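Local coordinates for protein phosphoserine aminotransferase SerC (Cytophaga hutchinsonii ATCC 33406, PDB 3FFR) that probably transfers an amino group between phosphoserine and 2-oxoglutarate in serine biosynthesis, as a pyridoxal-phosphate-dependent class-V aminotransferase, at residues A[65-70]-A[74-79]; A[79-84]-A[161-166]; A[177-182]-A[201-206]; A[210-215]-A[227-232]. One frame throughout, in Å; residues are numbered along the deposited sequence. Where two conformers were deposited one is given.

Interaction 1. Residues A[65-70]-A[74-79]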
loop_
_atom_site.group_PDB
_atom_site.type_symbol
_atom_site.label_atom_id
_atom_site.label_comp_id
_atom_site.label_asym_id
_atom_site.label_seq_id
_atom_site.Cartn_x
_atom_site.Cartn_y
_atom_site.Cartn_z
ATOM N N LEU A 65 4.670 -7.114 11.381
ATOM C CA LEU A 65 5.006 -6.865 9.978
ATOM C C LEU A 65 4.038 -5.871 9.348
ATOM O O LEU A 65 2.837 -5.885 9.612
ATOM C CB LEU A 65 5.012 -8.152 9.121
ATOM C CG LEU A 65 5.938 -9.261 9.643
ATOM C CD1 LEU A 65 5.778 -10.493 8.707
ATOM C CD2 LEU A 65 7.427 -8.797 9.734
ATOM N N PHE A 66 4.605 -4.997 8.531
ATOM C CA PHE A 66 3.826 -4.006 7.805
ATOM C C PHE A 66 3.621 -4.343 6.320
ATOM O O PHE A 66 4.568 -4.661 5.587
ATOM C CB PHE A 66 4.449 -2.621 7.895
ATOM C CG PHE A 66 4.575 -2.095 9.299
ATOM C CD1 PHE A 66 3.460 -1.921 10.115
ATOM C CD2 PHE A 66 5.810 -1.794 9.816
ATOM C CE1 PHE A 66 3.589 -1.431 11.409
ATOM C CE2 PHE A 66 5.942 -1.299 11.114
ATOM C CZ PHE A 66 4.840 -1.135 11.909
ATOM N N LEU A 67 2.351 -4.278 5.930
ATOM C CA LEU A 67 1.888 -4.532 4.554
ATOM C C LEU A 67 0.981 -3.387 4.082
ATOM O O LEU A 67 0.833 -2.365 4.770
ATOM C CB LEU A 67 1.223 -5.894 4.392
ATOM C CG LEU A 67 2.098 -7.098 4.795
ATOM C CD1 LEU A 67 2.143 -7.344 6.300
ATOM C CD2 LEU A 67 1.645 -8.400 4.038
ATOM N N ALA A 68 0.343 -3.557 2.927
ATOM C CA ALA A 68 -0.396 -2.417 2.322
ATOM C C ALA A 68 -1.827 -2.306 2.791
ATOM O O ALA A 68 -2.417 -1.233 2.801
ATOM C CB ALA A 68 -0.377 -2.540 0.777
ATOM N N SER A 69 -2.414 -3.462 3.115
ATOM C CA SER A 69 -3.843 -3.537 3.475
ATOM C C SER A 69 -4.142 -4.843 4.186
ATOM O O SER A 69 -3.319 -5.767 4.173
ATOM C CB SER A 69 -4.706 -3.493 2.172
ATOM O OG SER A 69 -4.410 -4.593 1.315
ATOM N N ALA A 70 -5.306 -4.930 4.851
ATOM C CA ALA A 70 -5.701 -6.198 5.504
ATOM C C ALA A 70 -6.010 -7.246 4.434
ATOM O O ALA A 70 -5.750 -8.441 4.602
ATOM C CB ALA A 70 -6.904 -6.013 6.487
ATOM N N TRP A 74 -4.812 -11.141 4.001
ATOM C CA TRP A 74 -5.582 -12.386 3.734
ATOM C C TRP A 74 -4.835 -13.265 2.703
ATOM O O TRP A 74 -4.646 -14.461 2.845
ATOM C CB TRP A 74 -6.942 -12.097 3.151
ATOM C CG TRP A 74 -7.972 -11.556 4.066
ATOM C CD1 TRP A 74 -8.000 -11.582 5.430
ATOM C CD2 TRP A 74 -9.194 -10.927 3.656
ATOM N NE1 TRP A 74 -9.171 -11.000 5.896
ATOM C CE2 TRP A 74 -9.915 -10.593 4.824
ATOM C CE3 TRP A 74 -9.744 -10.632 2.425
ATOM C CZ2 TRP A 74 -11.175 -10.006 4.769
ATOM C CZ3 TRP A 74 -10.966 -10.026 2.371
ATOM C CH2 TRP A 74 -11.666 -9.698 3.529
ATOM N N GLU A 75 -4.467 -12.641 1.596
ATOM C CA GLU A 75 -3.753 -13.350 0.521
ATOM C C GLU A 75 -2.434 -13.951 0.995
ATOM O O GLU A 75 -2.128 -15.128 0.714
ATOM C CB GLU A 75 -3.532 -12.430 -0.683
ATOM C CG GLU A 75 -2.898 -13.148 -1.875
ATOM C CD GLU A 75 -2.624 -12.211 -3.030
ATOM O OE1 GLU A 75 -1.590 -11.534 -2.978
ATOM O OE2 GLU A 75 -3.372 -12.273 -4.006
ATOM N N ARG A 76 -1.656 -13.147 1.725
ATOM C CA ARG A 76 -0.332 -13.567 2.198
ATOM C C ARG A 76 -0.422 -14.690 3.214
ATOM O O ARG A 76 0.476 -15.556 3.291
ATOM C CB ARG A 76 0.495 -12.406 2.764
ATOM C CG ARG A 76 0.699 -11.224 1.838
ATOM C CD ARG A 76 1.070 -11.620 0.436
ATOM N NE ARG A 76 1.314 -10.421 -0.403
ATOM C CZ ARG A 76 1.595 -10.478 -1.697
ATOM N NH1 ARG A 76 1.615 -11.661 -2.309
ATOM N NH2 ARG A 76 1.877 -9.360 -2.362
ATOM N N ILE A 77 -1.477 -14.691 4.025
ATOM C CA ILE A 77 -1.687 -15.795 4.978
ATOM C C ILE A 77 -1.786 -17.128 4.252
ATOM O O ILE A 77 -1.114 -18.110 4.592
ATOM C CB ILE A 77 -2.952 -15.594 5.881
ATOM C CG1 ILE A 77 -2.646 -14.512 6.928
ATOM C CG2 ILE A 77 -3.408 -16.933 6.540
ATOM C CD1 ILE A 77 -3.893 -13.939 7.651
ATOM N N ILE A 78 -2.599 -17.150 3.202
ATOM C CA ILE A 78 -2.821 -18.405 2.468
ATOM C C ILE A 78 -1.564 -18.797 1.689
ATOM O O ILE A 78 -1.133 -19.972 1.694
ATOM C CB ILE A 78 -4.085 -18.325 1.588
ATOM C CG1 ILE A 78 -5.318 -18.044 2.454
ATOM C CG2 ILE A 78 -4.301 -19.642 0.824
ATOM C CD1 ILE A 78 -6.524 -17.532 1.648
ATOM N N GLN A 79 -0.936 -17.822 1.055
ATOM C CA GLN A 79 0.296 -18.131 0.296
ATOM C C GLN A 79 1.444 -18.638 1.112
ATOM O O GLN A 79 2.195 -19.533 0.686
ATOM C CB GLN A 79 0.781 -16.902 -0.495
ATOM C CG GLN A 79 -0.189 -16.479 -1.605
ATOM C CD GLN A 79 0.150 -15.111 -2.210
ATOM O OE1 GLN A 79 0.796 -14.280 -1.571
ATOM N NE2 GLN A 79 -0.284 -14.881 -3.449
#
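Leu67 and Arg76 meet through their aliphatic parts, Leu67 CD2 lying 3.7 Å from Arg76 CG as the two side chains pass at a slant. The arginine then turns away from the leucine: CG is anti to the carbonyl carbon (chi1 -56°) and the bend at chi2 (-45°) swings the guanidinium to the flank of its helix, beside Gln79. There NH1 gives a hydrogen bond of 2.8 Å to Gln79 OE1, taken on a lone pair and almost in the guanidinium plane. Glu75 OE1 stands over one face of the group, 3.3 Å from Arg76 NH1, as a purely electrostatic partner. Glu72 adds a salt bridge at NE, and Glu75 of the second subunit another at NH2, which probably offsets the nearby guanidinium of that subunit's Arg76. A leucine in place of Arg76 would probably leave the Glu72 and Glu75 carboxylates without this counter-charge and Gln79 OE1 without its donor. In the first turn of helix 70-81, Trp74 N donates to Ala70 O at 2.9 Å, and the same oxygen overlies one face of the indole, 3.9 Å from Trp74 CG. A strand-to-helix turn, capped by Ser69 whose OG takes Glu72 N, thus folds the end of strand 62-67 back against helix 70-81, whose Trp74 stacks on Phe98 of helix 93-104, while strand 200-205 presents Trp202 to both Leu67 and Arg76.

Interaction 2. Residues A[79-84]-A[161-166]. With P33 (3,6,9,12,15,18-hexaoxaicosane-1,20-diol), chain I.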
loop_
_atom_site.group_PDB
_atom_site.type_symbol
_atom_site.label_atom_id
_atom_site.label_comp_id
_atom_site.label_asym_id
_atom_site.label_seq_id
_atom_site.Cartn_x
_atom_site.Cartn_y
_atom_site.Cartn_z
ATOM N N GLN A 79 -0.936 -17.822 1.055
ATOM C CA GLN A 79 0.296 -18.131 0.296
ATOM C C GLN A 79 1.444 -18.638 1.112
ATOM O O GLN A 79 2.195 -19.533 0.686
ATOM C CB GLN A 79 0.781 -16.902 -0.495
ATOM C CG GLN A 79 -0.189 -16.479 -1.605
ATOM C CD GLN A 79 0.150 -15.111 -2.210
ATOM O OE1 GLN A 79 0.796 -14.280 -1.571
ATOM N NE2 GLN A 79 -0.284 -14.881 -3.449
ATOM N N ASN A 80 1.606 -18.051 2.286
ATOM C CA ASN A 80 2.717 -18.404 3.181
ATOM C C ASN A 80 2.491 -19.577 4.101
ATOM O O ASN A 80 3.443 -20.214 4.530
ATOM C CB ASN A 80 3.085 -17.217 4.056
ATOM C CG ASN A 80 3.931 -16.174 3.321
ATOM O OD1 ASN A 80 5.187 -16.273 3.278
ATOM N ND2 ASN A 80 3.255 -15.120 2.803
ATOM N N CYS A 81 1.227 -19.906 4.351
ATOM C CA CYS A 81 0.925 -20.843 5.413
ATOM C C CYS A 81 0.001 -22.015 5.130
ATOM O O CYS A 81 -0.232 -22.828 6.004
ATOM C CB CYS A 81 0.364 -20.097 6.617
ATOM S SG CYS A 81 1.400 -18.720 7.230
ATOM N N VAL A 82 -0.491 -22.115 3.911
ATOM C CA VAL A 82 -1.407 -23.192 3.568
ATOM C C VAL A 82 -0.949 -23.944 2.337
ATOM O O VAL A 82 -0.855 -23.388 1.256
ATOM C CB VAL A 82 -2.865 -22.696 3.297
ATOM C CG1 VAL A 82 -3.810 -23.936 3.048
ATOM C CG2 VAL A 82 -3.397 -21.802 4.462
ATOM N N GLU A 83 -0.650 -25.212 2.527
ATOM C CA GLU A 83 -0.265 -26.055 1.402
ATOM C C GLU A 83 -1.511 -26.541 0.669
ATOM O O GLU A 83 -1.606 -26.449 -0.566
ATOM C CB GLU A 83 0.560 -27.272 1.856
ATOM C CG GLU A 83 1.091 -28.068 0.662
ATOM C CD GLU A 83 2.047 -29.191 1.067
ATOM O OE1 GLU A 83 2.240 -29.401 2.267
ATOM O OE2 GLU A 83 2.604 -29.852 0.181
ATOM N N LYS A 84 -2.465 -27.043 1.431
ATOM C CA LYS A 84 -3.662 -27.667 0.865
ATOM C C LYS A 84 -5.006 -27.176 1.395
ATOM O O LYS A 84 -5.903 -26.830 0.625
ATOM C CB LYS A 84 -3.572 -29.182 1.098
ATOM C CG LYS A 84 -2.330 -29.819 0.482
ATOM C CD LYS A 84 -2.253 -31.311 0.674
ATOM C CE LYS A 84 -1.011 -31.859 -0.004
ATOM N NZ LYS A 84 -0.953 -31.411 -1.441
ATOM N N ASP A 161 -2.386 -28.396 16.145
ATOM C CA ASP A 161 -1.311 -28.080 15.220
ATOM C C ASP A 161 -1.653 -26.952 14.262
ATOM O O ASP A 161 -0.760 -26.365 13.618
ATOM C CB ASP A 161 -0.857 -29.304 14.433
ATOM C CG ASP A 161 0.025 -30.198 15.244
ATOM O OD1 ASP A 161 0.739 -29.673 16.124
ATOM O OD2 ASP A 161 0.019 -31.413 15.010
ATOM N N ALA A 162 -2.925 -26.641 14.171
ATOM C CA ALA A 162 -3.359 -25.569 13.242
ATOM C C ALA A 162 -2.803 -24.223 13.697
ATOM O O ALA A 162 -2.571 -23.985 14.894
ATOM C CB ALA A 162 -4.867 -25.494 13.152
ATOM N N LEU A 163 -2.580 -23.350 12.715
ATOM C CA LEU A 163 -2.239 -21.963 12.994
ATOM C C LEU A 163 -3.543 -21.201 13.050
ATOM O O LEU A 163 -4.360 -21.274 12.128
ATOM C CB LEU A 163 -1.376 -21.348 11.898
ATOM C CG LEU A 163 -0.021 -22.027 11.673
ATOM C CD1 LEU A 163 0.561 -21.471 10.337
ATOM C CD2 LEU A 163 0.931 -21.832 12.879
ATOM N N ILE A 164 -3.748 -20.484 14.150
ATOM C CA ILE A 164 -4.964 -19.686 14.349
ATOM C C ILE A 164 -4.722 -18.210 14.060
ATOM O O ILE A 164 -3.934 -17.537 14.732
ATOM C CB ILE A 164 -5.578 -19.884 15.778
ATOM C CG1 ILE A 164 -5.888 -21.358 16.025
ATOM C CG2 ILE A 164 -6.866 -19.049 15.931
ATOM C CD1 ILE A 164 -6.357 -21.678 17.461
ATOM N N PHE A 165 -5.444 -17.728 13.052
ATOM C CA PHE A 165 -5.402 -16.314 12.586
ATOM C C PHE A 165 -6.702 -15.628 12.937
ATOM O O PHE A 165 -7.782 -16.138 12.647
ATOM C CB PHE A 165 -5.215 -16.206 11.065
ATOM C CG PHE A 165 -3.940 -16.765 10.569
ATOM C CD1 PHE A 165 -3.833 -18.120 10.266
ATOM C CD2 PHE A 165 -2.821 -15.952 10.429
ATOM C CE1 PHE A 165 -2.598 -18.638 9.841
ATOM C CE2 PHE A 165 -1.610 -16.446 9.998
ATOM C CZ PHE A 165 -1.489 -17.809 9.712
ATOM N N VAL A 166 -6.578 -14.444 13.527
ATOM C CA VAL A 166 -7.749 -13.642 13.870
ATOM C C VAL A 166 -7.748 -12.296 13.130
ATOM O O VAL A 166 -6.810 -11.502 13.218
ATOM C CB VAL A 166 -7.843 -13.396 15.394
ATOM C CG1 VAL A 166 -9.138 -12.623 15.728
ATOM C CG2 VAL A 166 -7.787 -14.712 16.191
HETATM O O10 P33 I . 2.050 -28.592 5.003
HETATM C C9 P33 I . 1.720 -29.871 5.544
HETATM C C8 P33 I . 0.264 -30.239 5.276
HETATM O O7 P33 I . -0.420 -30.405 6.522
HETATM C C6 P33 I . -1.300 -31.536 6.506
HETATM C C5 P33 I . -2.304 -31.517 7.665
HETATM O O4 P33 I . -1.762 -30.955 8.864
HETATM C C3 P33 I . -0.949 -31.896 9.578
HETATM C C2 P33 I . -0.491 -31.373 10.944
HETATM O O1 P33 I . 0.192 -32.401 11.683
#
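Cys81, the last residue of helix 70-81, packs on Leu163 and Phe165 of strand 163-167 through both of its side-chain atoms. Its CB sits 4.0 Å from Leu163 CD1, and SG comes to 3.9 Å from Phe165 CZ. With SG anti to the carbonyl carbon (chi1 -54°), the sulfur reaches the far tip of the phenylalanine ring in an oblique sulfur-aromatic contact, 5.2 Å from the ring centroid and 74° off the ring normal. This inner part is buried and apolar. Toward solvent the two segments diverge, and Glu83 and Asp161 are bridged instead by a polyethylene glycol molecule, probably from the crystallisation liquor. Glu83 is extended and accepts from the glycol O10 at its OE1 over 2.9 Å; at the other end the bond from the glycol O1 to Asp161 OD2 is weak, at 3.5 Å. The solvent side is thus spanned by the glycol, whereas the inner part packs directly. Strand 163-167 runs between strands 133-137 and 184-188 in the large mixed sheet, and helix 206-217 packs on the same site, with Val208 touching Cys81 and Lys211 touching Leu163.

Interaction 3. Residues A[177-182]-A[201-206]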
loop_
_atom_site.group_PDB
_atom_site.type_symbol
_atom_site.label_atom_id
_atom_site.label_comp_id
_atom_site.label_asym_id
_atom_site.label_seq_id
_atom_site.Cartn_x
_atom_site.Cartn_y
_atom_site.Cartn_z
ATOM N N PHE A 177 -6.373 -10.132 23.563
ATOM C CA PHE A 177 -6.064 -11.526 23.252
ATOM C C PHE A 177 -5.156 -12.204 24.242
ATOM O O PHE A 177 -4.330 -11.580 24.907
ATOM C CB PHE A 177 -5.488 -11.684 21.823
ATOM C CG PHE A 177 -6.471 -11.296 20.746
ATOM C CD1 PHE A 177 -7.532 -12.158 20.414
ATOM C CD2 PHE A 177 -6.393 -10.074 20.123
ATOM C CE1 PHE A 177 -8.476 -11.799 19.495
ATOM C CE2 PHE A 177 -7.337 -9.711 19.169
ATOM C CZ PHE A 177 -8.386 -10.581 18.862
ATOM N N ASP A 178 -5.383 -13.502 24.350
ATOM C CA ASP A 178 -4.461 -14.396 25.030
ATOM C C ASP A 178 -3.585 -14.913 23.893
ATOM O O ASP A 178 -4.014 -15.735 23.074
ATOM C CB ASP A 178 -5.182 -15.548 25.700
ATOM C CG ASP A 178 -4.227 -16.524 26.359
ATOM O OD1 ASP A 178 -3.037 -16.605 25.997
ATOM O OD2 ASP A 178 -4.709 -17.257 27.242
ATOM N N TRP A 179 -2.363 -14.400 23.843
ATOM C CA TRP A 179 -1.466 -14.663 22.718
ATOM C C TRP A 179 -0.974 -16.089 22.694
ATOM O O TRP A 179 -0.384 -16.515 21.722
ATOM C CB TRP A 179 -0.285 -13.688 22.736
ATOM C CG TRP A 179 -0.747 -12.251 22.668
ATOM C CD1 TRP A 179 -0.701 -11.329 23.682
ATOM C CD2 TRP A 179 -1.384 -11.604 21.572
ATOM N NE1 TRP A 179 -1.247 -10.152 23.275
ATOM C CE2 TRP A 179 -1.667 -10.285 21.976
ATOM C CE3 TRP A 179 -1.714 -12.000 20.274
ATOM C CZ2 TRP A 179 -2.286 -9.373 21.145
ATOM C CZ3 TRP A 179 -2.299 -11.074 19.437
ATOM C CH2 TRP A 179 -2.588 -9.777 19.884
ATOM N N THR A 180 -1.230 -16.836 23.759
ATOM C CA THR A 180 -0.794 -18.227 23.783
ATOM C C THR A 180 -1.822 -19.146 23.157
ATOM O O THR A 180 -1.494 -20.283 22.811
ATOM C CB THR A 180 -0.523 -18.745 25.218
ATOM O OG1 THR A 180 -1.760 -18.955 25.906
ATOM C CG2 THR A 180 0.407 -17.787 25.997
ATOM N N LYS A 181 -3.039 -18.638 22.975
ATOM C CA LYS A 181 -4.128 -19.458 22.438
ATOM C C LYS A 181 -4.422 -19.263 20.962
ATOM O O LYS A 181 -5.222 -19.982 20.380
ATOM C CB LYS A 181 -5.376 -19.296 23.289
ATOM C CG LYS A 181 -5.162 -19.822 24.681
ATOM C CD LYS A 181 -6.401 -19.718 25.527
ATOM C CE LYS A 181 -6.061 -20.085 26.960
ATOM N NZ LYS A 181 -5.316 -21.384 27.038
ATOM N N ILE A 182 -3.730 -18.299 20.360
ATOM C CA ILE A 182 -3.821 -18.043 18.936
ATOM C C ILE A 182 -2.393 -17.922 18.407
ATOM O O ILE A 182 -1.428 -18.069 19.171
ATOM C CB ILE A 182 -4.658 -16.803 18.594
ATOM C CG1 ILE A 182 -4.013 -15.531 19.171
ATOM C CG2 ILE A 182 -6.142 -16.984 19.035
ATOM C CD1 ILE A 182 -4.693 -14.242 18.742
ATOM N N VAL A 201 -1.263 -4.298 9.094
ATOM C CA VAL A 201 -0.385 -4.803 10.129
ATOM C C VAL A 201 -0.684 -6.266 10.447
ATOM O O VAL A 201 -1.815 -6.640 10.782
ATOM C CB VAL A 201 -0.490 -3.952 11.435
ATOM C CG1 VAL A 201 0.537 -4.406 12.444
ATOM C CG2 VAL A 201 -0.261 -2.414 11.136
ATOM N N TRP A 202 0.350 -7.074 10.302
ATOM C CA TRP A 202 0.298 -8.523 10.523
ATOM C C TRP A 202 1.164 -8.872 11.721
ATOM O O TRP A 202 2.361 -8.749 11.696
ATOM C CB TRP A 202 0.729 -9.261 9.249
ATOM C CG TRP A 202 0.540 -10.743 9.239
ATOM C CD1 TRP A 202 -0.160 -11.494 10.142
ATOM C CD2 TRP A 202 0.925 -11.645 8.184
ATOM N NE1 TRP A 202 -0.133 -12.810 9.775
ATOM C CE2 TRP A 202 0.503 -12.936 8.567
ATOM C CE3 TRP A 202 1.631 -11.491 6.992
ATOM C CZ2 TRP A 202 0.749 -14.080 7.785
ATOM C CZ3 TRP A 202 1.877 -12.630 6.210
ATOM C CH2 TRP A 202 1.454 -13.903 6.615
ATOM N N ILE A 203 0.491 -9.289 12.778
ATOM C CA ILE A 203 1.130 -9.722 14.012
ATOM C C ILE A 203 1.133 -11.249 13.969
ATOM O O ILE A 203 0.086 -11.884 13.783
ATOM C CB ILE A 203 0.350 -9.184 15.227
ATOM C CG1 ILE A 203 0.520 -7.642 15.303
ATOM C CG2 ILE A 203 0.791 -9.886 16.520
ATOM C CD1 ILE A 203 -0.363 -6.994 16.331
ATOM N N LEU A 204 2.315 -11.838 14.097
ATOM C CA LEU A 204 2.419 -13.294 13.938
ATOM C C LEU A 204 3.513 -13.876 14.787
ATOM O O LEU A 204 4.490 -13.219 15.097
ATOM C CB LEU A 204 2.678 -13.648 12.462
ATOM C CG LEU A 204 4.075 -13.394 11.826
ATOM C CD1 LEU A 204 4.087 -13.928 10.390
ATOM C CD2 LEU A 204 4.535 -11.894 11.855
ATOM N N ASN A 205 3.322 -15.132 15.140
ATOM C CA ASN A 205 4.286 -15.830 15.983
ATOM C C ASN A 205 5.239 -16.777 15.265
ATOM O O ASN A 205 5.259 -16.970 14.028
ATOM C CB ASN A 205 3.598 -16.532 17.179
ATOM C CG ASN A 205 2.861 -17.817 16.780
ATOM O OD1 ASN A 205 2.914 -18.240 15.635
ATOM N ND2 ASN A 205 2.169 -18.437 17.739
ATOM N N ASP A 206 6.080 -17.343 16.112
ATOM C CA ASP A 206 7.119 -18.287 15.683
ATOM C C ASP A 206 6.556 -19.462 14.884
ATOM O O ASP A 206 7.195 -19.952 13.952
ATOM C CB ASP A 206 7.911 -18.836 16.906
ATOM C CG ASP A 206 7.008 -19.598 17.962
ATOM O OD1 ASP A 206 5.976 -19.097 18.499
ATOM O OD2 ASP A 206 7.385 -20.752 18.307
HETATM O O HOH W 1 1.599 -18.192 20.681
#
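The indole of Trp179 meets Ile203 obliquely, its CZ3 lying 4.4 Å from Ile203 CG2, while Phe177 CB overhangs one face of the ring near the rim, 3.8 Å above the plane. Tyr62 makes an edge-to-face contact with this indole, and Trp179 NE1 is bonded to Leu56 O. Trp179 and Ile203 join a type I beta turn, Asp178 to Lys181, to strand 200-205 in the seven-stranded mixed sheet of the fold-type I aminotransferase. The turn opens with an Asx turn: Asp178 OD1 accepts from Thr180 N at 2.9 Å on its anti side and from Thr180 OG1 at 2.7 Å on its syn side. Both donors are tilted well out of the carboxylate plane, to the same face, a double grip that should hold the group. The Asn205 side chain takes chi1 76°, which sets CG between the backbone N and the carbonyl carbon. From there OD1 caps Val208 N at the start of helix 206-217, and ND2 bonds to Asp183 OD1. No direct hydrogen bond joins the two segments; a single water does so, donating to Trp179 O at 2.8 Å and accepting from Asn205 ND2 at 3.0 Å.

Interaction 4. Residues A[210-215]-A[227-232]; sequences EKSKAL and TIPSML
Lys213 NZ forms a salt bridge with Glu210 OE2 at 2.9 Å, reached by a bend at chi3 in a chain whose CG rests 4.1 Å from Pro229 CG. Beside this, Ser212 OG is hemmed in by Ile228 and Pro229 while bonded to the carbonyl oxygen of Ile209, one turn back in its own helix. It lies 3.4 Å from Ile228 CB and 3.7 Å from Pro229 CD; its chi1 of 74° suits it to this bond along the helix. Ile228 CD1 also reaches Ser212 CB, at 3.9 Å. The first turn of helix 228-235 is capped by Thr227, whose OG1 accepts from Ser230 N at 3.0 Å. The short helical segments run 10.1 Å apart at closest, with 125° between their directions, and the small serine side chain probably helps the isoleucine and proline to approach. Ser212 OG and Lys213 NZ find their partners within their own helix, which implies that between the two segments the contact is van der Waals packing, with no hydrogen bond across it.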
loop_
_atom_site.group_PDB
_atom_site.type_symbol
_atom_site.label_atom_id
_atom_site.label_comp_id
_atom_site.label_asym_id
_atom_site.label_seq_id
_atom_site.Cartn_x
_atom_site.Cartn_y
_atom_site.Cartn_z
ATOM N N GLU A 210 7.614 -20.411 11.134
ATOM C CA GLU A 210 8.192 -21.733 10.838
ATOM C C GLU A 210 7.417 -22.475 9.774
ATOM O O GLU A 210 7.996 -23.191 8.949
ATOM C CB GLU A 210 8.343 -22.581 12.091
ATOM C CG GLU A 210 9.485 -22.059 12.954
ATOM C CD GLU A 210 10.841 -21.868 12.183
ATOM O OE1 GLU A 210 11.273 -22.785 11.414
ATOM O OE2 GLU A 210 11.495 -20.801 12.387
ATOM N N LYS A 211 6.111 -22.277 9.755
ATOM C CA LYS A 211 5.298 -22.955 8.731
ATOM C C LYS A 211 5.693 -22.432 7.343
ATOM O O LYS A 211 5.838 -23.199 6.390
ATOM C CB LYS A 211 3.781 -22.786 8.991
ATOM C CG LYS A 211 2.886 -23.360 7.877
ATOM C CD LYS A 211 2.966 -24.890 7.742
ATOM C CE LYS A 211 2.071 -25.426 6.618
ATOM N NZ LYS A 211 0.636 -25.334 6.933
ATOM N N SER A 212 5.873 -21.120 7.226
ATOM C CA SER A 212 6.244 -20.541 5.936
ATOM C C SER A 212 7.591 -21.080 5.452
ATOM O O SER A 212 7.793 -21.403 4.252
ATOM C CB SER A 212 6.201 -18.999 5.958
ATOM O OG SER A 212 7.286 -18.443 6.657
ATOM N N LYS A 213 8.524 -21.174 6.384
ATOM C CA LYS A 213 9.855 -21.711 6.076
ATOM C C LYS A 213 9.781 -23.181 5.643
ATOM O O LYS A 213 10.504 -23.614 4.726
ATOM C CB LYS A 213 10.809 -21.523 7.263
ATOM C CG LYS A 213 11.171 -20.058 7.453
ATOM C CD LYS A 213 11.779 -19.746 8.793
ATOM C CE LYS A 213 13.092 -20.333 8.983
ATOM N NZ LYS A 213 13.496 -20.012 10.390
ATOM N N ALA A 214 8.909 -23.937 6.292
ATOM C CA ALA A 214 8.703 -25.362 5.938
ATOM C C ALA A 214 8.138 -25.522 4.516
ATOM O O ALA A 214 8.538 -26.404 3.758
ATOM C CB ALA A 214 7.784 -26.065 6.968
ATOM N N LEU A 215 7.196 -24.665 4.150
ATOM C CA LEU A 215 6.604 -24.734 2.794
ATOM C C LEU A 215 7.617 -24.366 1.731
ATOM O O LEU A 215 7.722 -25.018 0.697
ATOM C CB LEU A 215 5.414 -23.798 2.650
ATOM C CG LEU A 215 4.176 -24.263 3.364
ATOM C CD1 LEU A 215 3.025 -23.289 3.015
ATOM C CD2 LEU A 215 3.854 -25.712 2.949
ATOM N N THR A 227 6.879 -12.545 1.099
ATOM C CA THR A 227 6.966 -13.799 1.814
ATOM C C THR A 227 7.279 -13.413 3.249
ATOM O O THR A 227 7.856 -12.351 3.517
ATOM C CB THR A 227 8.078 -14.756 1.328
ATOM O OG1 THR A 227 9.392 -14.235 1.665
ATOM C CG2 THR A 227 7.931 -15.027 -0.185
ATOM N N ILE A 228 6.917 -14.291 4.190
ATOM C CA ILE A 228 7.271 -14.042 5.579
ATOM C C ILE A 228 8.805 -13.879 5.766
ATOM O O ILE A 228 9.247 -12.933 6.405
ATOM C CB ILE A 228 6.652 -15.094 6.538
ATOM C CG1 ILE A 228 5.146 -14.791 6.678
ATOM C CG2 ILE A 228 7.308 -15.026 7.944
ATOM C CD1 ILE A 228 4.383 -15.908 7.385
ATOM N N PRO A 229 9.626 -14.786 5.215
ATOM C CA PRO A 229 11.072 -14.612 5.394
ATOM C C PRO A 229 11.618 -13.314 4.836
ATOM O O PRO A 229 12.495 -12.691 5.439
ATOM C CB PRO A 229 11.648 -15.835 4.690
ATOM C CG PRO A 229 10.592 -16.872 4.907
ATOM C CD PRO A 229 9.318 -16.119 4.676
ATOM N N SER A 230 11.067 -12.894 3.719
ATOM C CA SER A 230 11.480 -11.630 3.097
ATOM C C SER A 230 11.178 -10.460 4.050
ATOM O O SER A 230 12.024 -9.626 4.338
ATOM C CB SER A 230 10.836 -11.444 1.733
ATOM O OG SER A 230 11.062 -10.134 1.215
HETATM N N MSE A 231 9.951 -10.433 4.558
HETATM C CA MSE A 231 9.510 -9.349 5.445
HETATM C C MSE A 231 10.256 -9.361 6.775
HETATM O O MSE A 231 10.603 -8.291 7.332
HETATM C CB MSE A 231 7.997 -9.420 5.666
HETATM C CG MSE A 231 7.177 -9.045 4.434
HETATM SE SE MSE A 231 5.303 -8.948 4.794
HETATM C CE MSE A 231 4.967 -10.844 5.024
ATOM N N LEU A 232 10.533 -10.568 7.259
ATOM C CA LEU A 232 11.158 -10.758 8.560
ATOM C C LEU A 232 12.596 -10.284 8.556
ATOM O O LEU A 232 13.056 -9.614 9.494
ATOM C CB LEU A 232 11.038 -12.222 9.014
ATOM C CG LEU A 232 11.299 -12.574 10.477
ATOM C CD1 LEU A 232 10.375 -11.749 11.426
ATOM C CD2 LEU A 232 11.066 -14.080 10.624
#

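The four contacts follow one another along the chain and cluster on the large domain. Interactions 1 and 2 share helix 70-81 and Gln79, and their centres are about 12 Å apart; interaction 4 lies about 12 Å from each of them, interaction 3 about 13 Å from interaction 2. Interactions 1, 2 and 3 all reach the seven-stranded sheet, where strands 62-67 and 200-205 are neighbours, and helix 206-217 of interaction 4 continues directly from the latter. Trp202 links the set, packing against Ile77, Phe165 and Ile228. Asn80 OD1 and Cys81 O take up Ile228 N and Lys211 NZ, so helices 70-81, 206-217 and 228-235 and, through Trp202, the sheet form one connected part of the large domain.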